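Side-chain contacts in methyl-coenzyme M reductase subunit gamma (Methanosarcina barkeri, PDB 1E6Y), which forms part of the nickel-containing methyl-coenzyme M reductase, which reduces methyl-coenzyme M with coenzyme B to release methane in the final step of methanogenesis: residues S102-I107 against A134-E139; D144-G149 against G200-S205. One frame throughout, in Å; residues are numbered along the deposited sequence.

In the fold
After several short helices, strand 82-89 leads to helix 98-108. Two further strands, 113-116 and 121-126, lead to helix 127-139. Contact 1 joins these two helices and closes the loop between them. Contact 2 opens only after contact 1 has closed, so the two stand in series. It starts in the turn before strand 148-150 and reaches residues 200-205, past the three-stranded sheet of 175-178, 181-186 and 192-198. It thus ties the four-stranded sheet to the segment leading into helix 205-211. The centres of contact 1 and contact 2 lie about 17 Å apart. A probable hydrogen bond from His145 NE2 to Met138 O, 2.9 Å long, joins them directly.

Contact 1 (S102-I107 against A134-E139); sequences SYFAAI and AKVQME
Phe104 and Gln137 have the nearest pair of CA atoms across the two helical segments, 9.4 Å apart. The gap is bridged by side chains. Phe104 supplies the ring, and its far atoms CZ and CE2 reach two neighbouring residues of the other helix. Phe104 CZ lies 3.6 Å from Val136 CG1. Phe104 CE2 sits 3.6 Å from Gln137 CG. The ring meets both groups obliquely. Its CG is anti to the backbone N (chi1 163°), which carries the ring out from helix 98-108 toward helix 127-139. Val136 uses a single methyl branch, CG1, and its CB follows at 4.1 Å from Phe104 CZ.

Gln137 touches the ring with its aliphatic part. Its chain is extended beyond CG and runs past CE2, with the amide plane turned 47° from the ring plane. The polar end has its own partner: Gln137 OE1 is hydrogen-bonded to Arg101 NH1, on the same helix as Phe104. A polar link therefore accompanies the apolar packing.

The chain order strand, helix, strand, strand, helix, strand, with sheet order 2-3-1-4, is that of a ferredoxin-like fold. The contact joins its two helices. Both lean on strand 121-126, where Ala105 and Gln137 touch Val123. Gln137 also packs on Ile85 and Phe87 of strand 82-89. Away from the ring contact, Lys135 and Glu139 form a salt bridge one turn apart, with NZ of Lys135 2.9 Å from OE2 of Glu139. The lysine nitrogen comes from above the carboxylate plane. Helix 98-108 also meets the beta subunit, where Tyr103 OH is hydrogen-bonded to Asp333 of that subunit.

Contact 2 (D144-G149 against G200-S205); sequences DHALAG and GKPMSS
A turn before strand 148-150 packs against an irregular loop, with Ala146 CA 5.6 Å from Pro202 CA. Asp144 carries the polar part of the contact. Its CG stands anti to the backbone N (chi1 178°), which sets the carboxylate between its own turn and Met203 N. Asp144 OD1 accepts a hydrogen bond from Met203 N at 2.7 Å, almost straight at 178°. The N-H arrives on the syn side, 30° out of the carboxylate plane.

OD2 turns back to its own segment. It accepts from Leu147 N at 2.9 Å, on the anti side, and from Ala146 N at 3.1 Å, above the carboxylate plane. The bond to Ala146 N makes an Asx turn, and the one to Leu147 N completes an Asx motif. One carboxylate thus fixes the turn and holds the loop at Met203. Each oxygen also takes a water: one water bridges OD2 to Met203 O, while the other donates to OD1 and only weakly to Lys201 O.

The Met203 side chain lies alongside the carboxylate and runs the opposite way, with CG 3.4 Å from Asp144 OD1 and SD 4.0 Å from Asp144 CB. The apolar part is small: Ala146 CB meets Pro202 CB at 3.5 Å.

Ile182 of strand 181-186 touches both Ala146 and Pro202. The turn leads into strand 148-150, at one side of the four-stranded sheet, where Gly149 pairs with Ala88 of strand 82-89. The other segment ends at helix 205-211, with Ser204 OG as N-cap bonded to Glu207 N.

Contact 1 (S102-I107 against A134-E139)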
ATOM      1  N   SER C 102      -5.471 -18.664 -35.324  1.00 11.39           N
ATOM      2  CA  SER C 102      -5.977 -17.342 -34.976  1.00 11.17           C
ATOM      3  C   SER C 102      -5.902 -16.361 -36.145  1.00 10.88           C
ATOM      4  O   SER C 102      -6.830 -15.574 -36.355  1.00 10.66           O
ATOM      5  CB  SER C 102      -5.219 -16.791 -33.770  1.00 10.69           C
ATOM      6  OG  SER C 102      -5.615 -17.472 -32.594  1.00 11.60           O
ATOM      7  N   TYR C 103      -4.829 -16.448 -36.932  1.00 11.14           N
ATOM      8  CA  TYR C 103      -4.690 -15.637 -38.145  1.00 11.73           C
ATOM      9  C   TYR C 103      -5.759 -16.016 -39.158  1.00 11.78           C
ATOM     10  O   TYR C 103      -6.375 -15.152 -39.773  1.00 11.52           O
ATOM     11  CB  TYR C 103      -3.310 -15.832 -38.784  1.00 11.86           C
ATOM     12  CG  TYR C 103      -2.144 -15.450 -37.903  1.00 11.96           C
ATOM     13  CD1 TYR C 103      -2.292 -14.529 -36.863  1.00 11.91           C
ATOM     14  CD2 TYR C 103      -0.906 -16.065 -38.066  1.00 10.90           C
ATOM     15  CE1 TYR C 103      -1.234 -14.241 -35.999  1.00 11.46           C
ATOM     16  CE2 TYR C 103       0.154 -15.789 -37.209  1.00 11.62           C
ATOM     17  CZ  TYR C 103      -0.016 -14.881 -36.177  1.00 11.73           C
ATOM     18  OH  TYR C 103       1.028 -14.655 -35.309  1.00 11.76           O
ATOM     19  N   PHE C 104      -5.960 -17.320 -39.329  1.00 12.10           N
ATOM     20  CA  PHE C 104      -7.031 -17.840 -40.168  1.00 12.20           C
ATOM     21  C   PHE C 104      -8.382 -17.207 -39.810  1.00 11.97           C
ATOM     22  O   PHE C 104      -9.097 -16.719 -40.686  1.00 11.84           O
ATOM     23  CB  PHE C 104      -7.098 -19.368 -40.026  1.00 13.28           C
ATOM     24  CG  PHE C 104      -8.385 -19.975 -40.511  1.00 14.00           C
ATOM     25  CD1 PHE C 104      -8.673 -20.041 -41.872  1.00 14.57           C
ATOM     26  CD2 PHE C 104      -9.319 -20.465 -39.602  1.00 14.94           C
ATOM     27  CE1 PHE C 104      -9.875 -20.584 -42.321  1.00 15.45           C
ATOM     28  CE2 PHE C 104     -10.523 -21.010 -40.042  1.00 16.15           C
ATOM     29  CZ  PHE C 104     -10.801 -21.069 -41.404  1.00 15.69           C
ATOM     30  N   ALA C 105      -8.698 -17.177 -38.518  1.00 11.91           N
ATOM     31  CA  ALA C 105      -9.974 -16.648 -38.047  1.00 12.08           C
ATOM     32  C   ALA C 105     -10.067 -15.135 -38.230  1.00 11.77           C
ATOM     33  O   ALA C 105     -11.045 -14.634 -38.784  1.00 12.30           O
ATOM     34  CB  ALA C 105     -10.188 -17.015 -36.580  1.00 12.12           C
ATOM     35  N   ALA C 106      -9.007 -14.426 -37.850  1.00 11.86           N
ATOM     36  CA  ALA C 106      -8.983 -12.963 -37.911  1.00 11.97           C
ATOM     37  C   ALA C 106      -9.076 -12.426 -39.340  1.00 11.89           C
ATOM     38  O   ALA C 106      -9.715 -11.403 -39.589  1.00 11.80           O
ATOM     39  CB  ALA C 106      -7.721 -12.435 -37.242  1.00 11.52           C
ATOM     40  N   ILE C 107      -8.431 -13.121 -40.274  1.00 12.10           N
ATOM     41  CA  ILE C 107      -8.347 -12.665 -41.658  1.00 12.33           C
ATOM     42  C   ILE C 107      -9.598 -13.023 -42.470  1.00 12.66           C
ATOM     43  O   ILE C 107     -10.036 -12.241 -43.313  1.00 13.08           O
ATOM     44  CB  ILE C 107      -7.084 -13.248 -42.350  1.00 12.69           C
ATOM     45  CG1 ILE C 107      -5.830 -12.614 -41.741  1.00 12.53           C
ATOM     46  CG2 ILE C 107      -7.120 -12.996 -43.858  1.00 12.66           C
ATOM     47  CD1 ILE C 107      -4.539 -13.319 -42.105  1.00 12.33           C
ATOM     48  N   ALA C 134     -16.220 -22.761 -37.226  1.00 14.10           N
ATOM     49  CA  ALA C 134     -16.008 -24.111 -36.715  1.00 14.17           C
ATOM     50  C   ALA C 134     -16.087 -25.162 -37.821  1.00 14.59           C
ATOM     51  O   ALA C 134     -15.248 -26.059 -37.889  1.00 13.98           O
ATOM     52  CB  ALA C 134     -17.031 -24.418 -35.631  1.00 14.07           C
ATOM     53  N   LYS C 135     -17.063 -25.012 -38.715  1.00 14.86           N
ATOM     54  CA  LYS C 135     -17.278 -25.976 -39.791  1.00 15.06           C
ATOM     55  C   LYS C 135     -16.076 -26.067 -40.723  1.00 14.68           C
ATOM     56  O   LYS C 135     -15.654 -27.162 -41.092  1.00 14.55           O
ATOM     57  CB  LYS C 135     -18.528 -25.610 -40.592  1.00 16.52           C
ATOM     58  CG  LYS C 135     -18.959 -26.671 -41.594  1.00 18.89           C
ATOM     59  CD  LYS C 135     -20.415 -26.492 -41.971  1.00 21.63           C
ATOM     60  CE  LYS C 135     -21.159 -27.818 -41.921  1.00 24.05           C
ATOM     61  NZ  LYS C 135     -20.922 -28.629 -43.146  1.00 24.59           N
ATOM     62  N   VAL C 136     -15.495 -24.917 -41.060  1.00 14.16           N
ATOM     63  CA  VAL C 136     -14.319 -24.884 -41.920  1.00 14.43           C
ATOM     64  C   VAL C 136     -13.117 -25.517 -41.220  1.00 14.43           C
ATOM     65  O   VAL C 136     -12.387 -26.305 -41.822  1.00 14.33           O
ATOM     66  CB  VAL C 136     -13.961 -23.437 -42.345  1.00 14.36           C
ATOM     67  CG1 VAL C 136     -12.735 -23.441 -43.251  1.00 14.34           C
ATOM     68  CG2 VAL C 136     -15.143 -22.795 -43.066  1.00 14.30           C
ATOM     69  N   GLN C 137     -12.971 -25.248 -39.927  1.00 14.18           N
ATOM     70  CA  GLN C 137     -11.874 -25.820 -39.155  1.00 13.94           C
ATOM     71  C   GLN C 137     -12.012 -27.332 -39.004  1.00 13.79           C
ATOM     72  O   GLN C 137     -11.017 -28.051 -39.023  1.00 14.27           O
ATOM     73  CB  GLN C 137     -11.790 -25.167 -37.777  1.00 13.84           C
ATOM     74  CG  GLN C 137     -11.436 -23.693 -37.814  1.00 13.86           C
ATOM     75  CD  GLN C 137     -10.903 -23.189 -36.487  1.00 14.46           C
ATOM     76  OE1 GLN C 137      -9.717 -23.341 -36.188  1.00 14.05           O
ATOM     77  NE2 GLN C 137     -11.777 -22.596 -35.678  1.00 14.20           N
ATOM     78  N   MET C 138     -13.252 -27.812 -38.944  1.00 14.18           N
ATOM     79  CA  MET C 138     -13.522 -29.238 -38.781  1.00 14.43           C
ATOM     80  C   MET C 138     -13.323 -30.016 -40.082  1.00 14.96           C
ATOM     81  O   MET C 138     -12.885 -31.167 -40.056  1.00 14.62           O
ATOM     82  CB  MET C 138     -14.952 -29.458 -38.277  1.00 14.38           C
ATOM     83  CG  MET C 138     -15.213 -28.980 -36.853  1.00 14.31           C
ATOM     84  SD  MET C 138     -14.206 -29.814 -35.607  1.00 14.93           S
ATOM     85  CE  MET C 138     -15.107 -31.360 -35.411  1.00 14.70           C
ATOM     86  N   GLU C 139     -13.641 -29.382 -41.209  1.00 14.99           N
ATOM     87  CA  GLU C 139     -13.725 -30.078 -42.493  1.00 15.11           C
ATOM     88  C   GLU C 139     -12.456 -29.995 -43.336  1.00 15.28           C
ATOM     89  O   GLU C 139     -12.196 -30.875 -44.155  1.00 15.43           O
ATOM     90  CB  GLU C 139     -14.904 -29.542 -43.310  1.00 15.33           C
ATOM     91  CG  GLU C 139     -16.272 -29.868 -42.724  1.00 16.42           C
ATOM     92  CD  GLU C 139     -17.424 -29.498 -43.647  1.00 16.36           C
ATOM     93  OE1 GLU C 139     -17.268 -28.574 -44.472  1.00 16.66           O
ATOM     94  OE2 GLU C 139     -18.497 -30.125 -43.535  1.00 17.28           O
TER

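Contact 2 (D144-G149 against G200-S205)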
ATOM      1  N   ASP C 144      -6.155 -32.060 -38.578  1.00 13.97           N
ATOM      2  CA  ASP C 144      -6.162 -33.517 -38.551  1.00 14.13           C
ATOM      3  C   ASP C 144      -6.721 -33.958 -37.207  1.00 14.11           C
ATOM      4  O   ASP C 144      -6.231 -33.535 -36.160  1.00 14.25           O
ATOM      5  CB  ASP C 144      -4.755 -34.078 -38.718  1.00 14.08           C
ATOM      6  CG  ASP C 144      -4.729 -35.593 -38.635  1.00 14.74           C
ATOM      7  OD1 ASP C 144      -5.192 -36.242 -39.594  1.00 15.19           O
ATOM      8  OD2 ASP C 144      -4.347 -36.130 -37.575  1.00 14.54           O
ATOM      9  N   HIS C 145      -7.703 -34.851 -37.235  1.00 13.88           N
ATOM     10  CA  HIS C 145      -8.439 -35.187 -36.026  1.00 13.81           C
ATOM     11  C   HIS C 145      -7.801 -36.269 -35.161  1.00 13.65           C
ATOM     12  O   HIS C 145      -8.316 -36.590 -34.093  1.00 14.15           O
ATOM     13  CB  HIS C 145      -9.879 -35.555 -36.376  1.00 14.03           C
ATOM     14  CG  HIS C 145     -10.701 -34.383 -36.805  1.00 14.33           C
ATOM     15  ND1 HIS C 145     -11.131 -33.415 -35.922  1.00 14.21           N
ATOM     16  CD2 HIS C 145     -11.110 -33.983 -38.033  1.00 13.98           C
ATOM     17  CE1 HIS C 145     -11.768 -32.468 -36.589  1.00 14.92           C
ATOM     18  NE2 HIS C 145     -11.767 -32.786 -37.870  1.00 14.61           N
ATOM     19  N   ALA C 146      -6.653 -36.782 -35.592  1.00 13.48           N
ATOM     20  CA  ALA C 146      -5.820 -37.612 -34.727  1.00 13.58           C
ATOM     21  C   ALA C 146      -4.838 -36.726 -33.966  1.00 13.79           C
ATOM     22  O   ALA C 146      -4.721 -36.819 -32.743  1.00 14.08           O
ATOM     23  CB  ALA C 146      -5.060 -38.647 -35.548  1.00 13.03           C
ATOM     24  N   LEU C 147      -4.172 -35.836 -34.700  1.00 13.63           N
ATOM     25  CA  LEU C 147      -3.147 -34.967 -34.132  1.00 13.67           C
ATOM     26  C   LEU C 147      -3.735 -33.755 -33.412  1.00 13.68           C
ATOM     27  O   LEU C 147      -3.036 -33.082 -32.653  1.00 14.61           O
ATOM     28  CB  LEU C 147      -2.183 -34.503 -35.227  1.00 13.61           C
ATOM     29  CG  LEU C 147      -1.301 -35.603 -35.823  1.00 13.35           C
ATOM     30  CD1 LEU C 147      -0.596 -35.083 -37.055  1.00 13.83           C
ATOM     31  CD2 LEU C 147      -0.293 -36.074 -34.788  1.00 13.36           C
ATOM     32  N   ALA C 148      -5.016 -33.487 -33.648  1.00 13.76           N
ATOM     33  CA  ALA C 148      -5.712 -32.396 -32.967  1.00 13.94           C
ATOM     34  C   ALA C 148      -6.954 -32.914 -32.250  1.00 14.20           C
ATOM     35  O   ALA C 148      -7.362 -34.061 -32.443  1.00 15.00           O
ATOM     36  CB  ALA C 148      -6.097 -31.309 -33.968  1.00 14.46           C
ATOM     37  N   GLY C 149      -7.529 -32.072 -31.396  1.00 13.55           N
ATOM     38  CA  GLY C 149      -8.771 -32.415 -30.728  1.00 12.71           C
ATOM     39  C   GLY C 149      -9.548 -31.174 -30.335  1.00 12.61           C
ATOM     40  O   GLY C 149      -8.952 -30.154 -29.983  1.00 13.27           O
ATOM     41  N   GLY C 200     -13.469 -38.930 -39.766  1.00 20.38           N
ATOM     42  CA  GLY C 200     -12.693 -39.356 -40.916  1.00 20.65           C
ATOM     43  C   GLY C 200     -11.375 -40.024 -40.579  1.00 21.15           C
ATOM     44  O   GLY C 200     -10.944 -40.035 -39.425  1.00 20.69           O
ATOM     45  N   LYS C 201     -10.740 -40.600 -41.598  1.00 21.68           N
ATOM     46  CA  LYS C 201      -9.437 -41.230 -41.438  1.00 22.09           C
ATOM     47  C   LYS C 201      -8.347 -40.184 -41.244  1.00 21.59           C
ATOM     48  O   LYS C 201      -8.339 -39.150 -41.915  1.00 21.59           O
ATOM     49  CB  LYS C 201      -9.116 -42.106 -42.652  1.00 23.97           C
ATOM     50  CG  LYS C 201     -10.115 -43.233 -42.850  1.00 26.40           C
ATOM     51  CD  LYS C 201      -9.614 -44.304 -43.809  1.00 28.87           C
ATOM     52  CE  LYS C 201     -10.425 -45.595 -43.662  1.00 30.48           C
ATOM     53  NZ  LYS C 201     -11.896 -45.351 -43.547  1.00 31.52           N
ATOM     54  N   PRO C 202      -7.453 -40.411 -40.270  1.00 21.08           N
ATOM     55  CA  PRO C 202      -6.331 -39.503 -40.009  1.00 20.73           C
ATOM     56  C   PRO C 202      -5.322 -39.455 -41.152  1.00 20.26           C
ATOM     57  O   PRO C 202      -5.211 -40.396 -41.942  1.00 20.34           O
ATOM     58  CB  PRO C 202      -5.707 -40.066 -38.729  1.00 21.19           C
ATOM     59  CG  PRO C 202      -6.106 -41.500 -38.720  1.00 21.22           C
ATOM     60  CD  PRO C 202      -7.488 -41.520 -39.301  1.00 21.13           C
ATOM     61  N   MET C 203      -4.592 -38.349 -41.233  1.00 19.16           N
ATOM     62  CA  MET C 203      -3.467 -38.238 -42.148  1.00 18.70           C
ATOM     63  C   MET C 203      -2.373 -39.190 -41.698  1.00 18.60           C
ATOM     64  O   MET C 203      -2.200 -39.428 -40.503  1.00 18.37           O
ATOM     65  CB  MET C 203      -2.909 -36.814 -42.141  1.00 18.57           C
ATOM     66  CG  MET C 203      -3.861 -35.755 -42.654  1.00 18.47           C
ATOM     67  SD  MET C 203      -3.169 -34.107 -42.416  1.00 17.89           S
ATOM     68  CE  MET C 203      -4.597 -33.087 -42.819  1.00 18.74           C
ATOM     69  N   SER C 204      -1.618 -39.715 -42.657  1.00 19.06           N
ATOM     70  CA  SER C 204      -0.384 -40.417 -42.339  1.00 19.08           C
ATOM     71  C   SER C 204       0.607 -39.405 -41.764  1.00 19.47           C
ATOM     72  O   SER C 204       0.454 -38.196 -41.954  1.00 19.12           O
ATOM     73  CB  SER C 204       0.201 -41.055 -43.598  1.00 19.05           C
ATOM     74  OG  SER C 204       0.530 -40.069 -44.560  1.00 18.71           O
ATOM     75  N   SER C 205       1.610 -39.899 -41.049  1.00 19.55           N
ATOM     76  CA  SER C 205       2.662 -39.039 -40.522  1.00 19.89           C
ATOM     77  C   SER C 205       3.347 -38.288 -41.662  1.00 20.00           C
ATOM     78  O   SER C 205       3.717 -37.123 -41.517  1.00 19.86           O
ATOM     79  CB  SER C 205       3.684 -39.880 -39.762  1.00 19.67           C
ATOM     80  OG  SER C 205       3.053 -40.637 -38.744  1.00 20.87           O
TER
HETATM   81  O   HOH W   1      -2.516 -37.925 -38.306  1.00 14.50           O
HETATM   82  O   HOH W   2      -7.103 -35.934 -41.736  1.00 36.13           O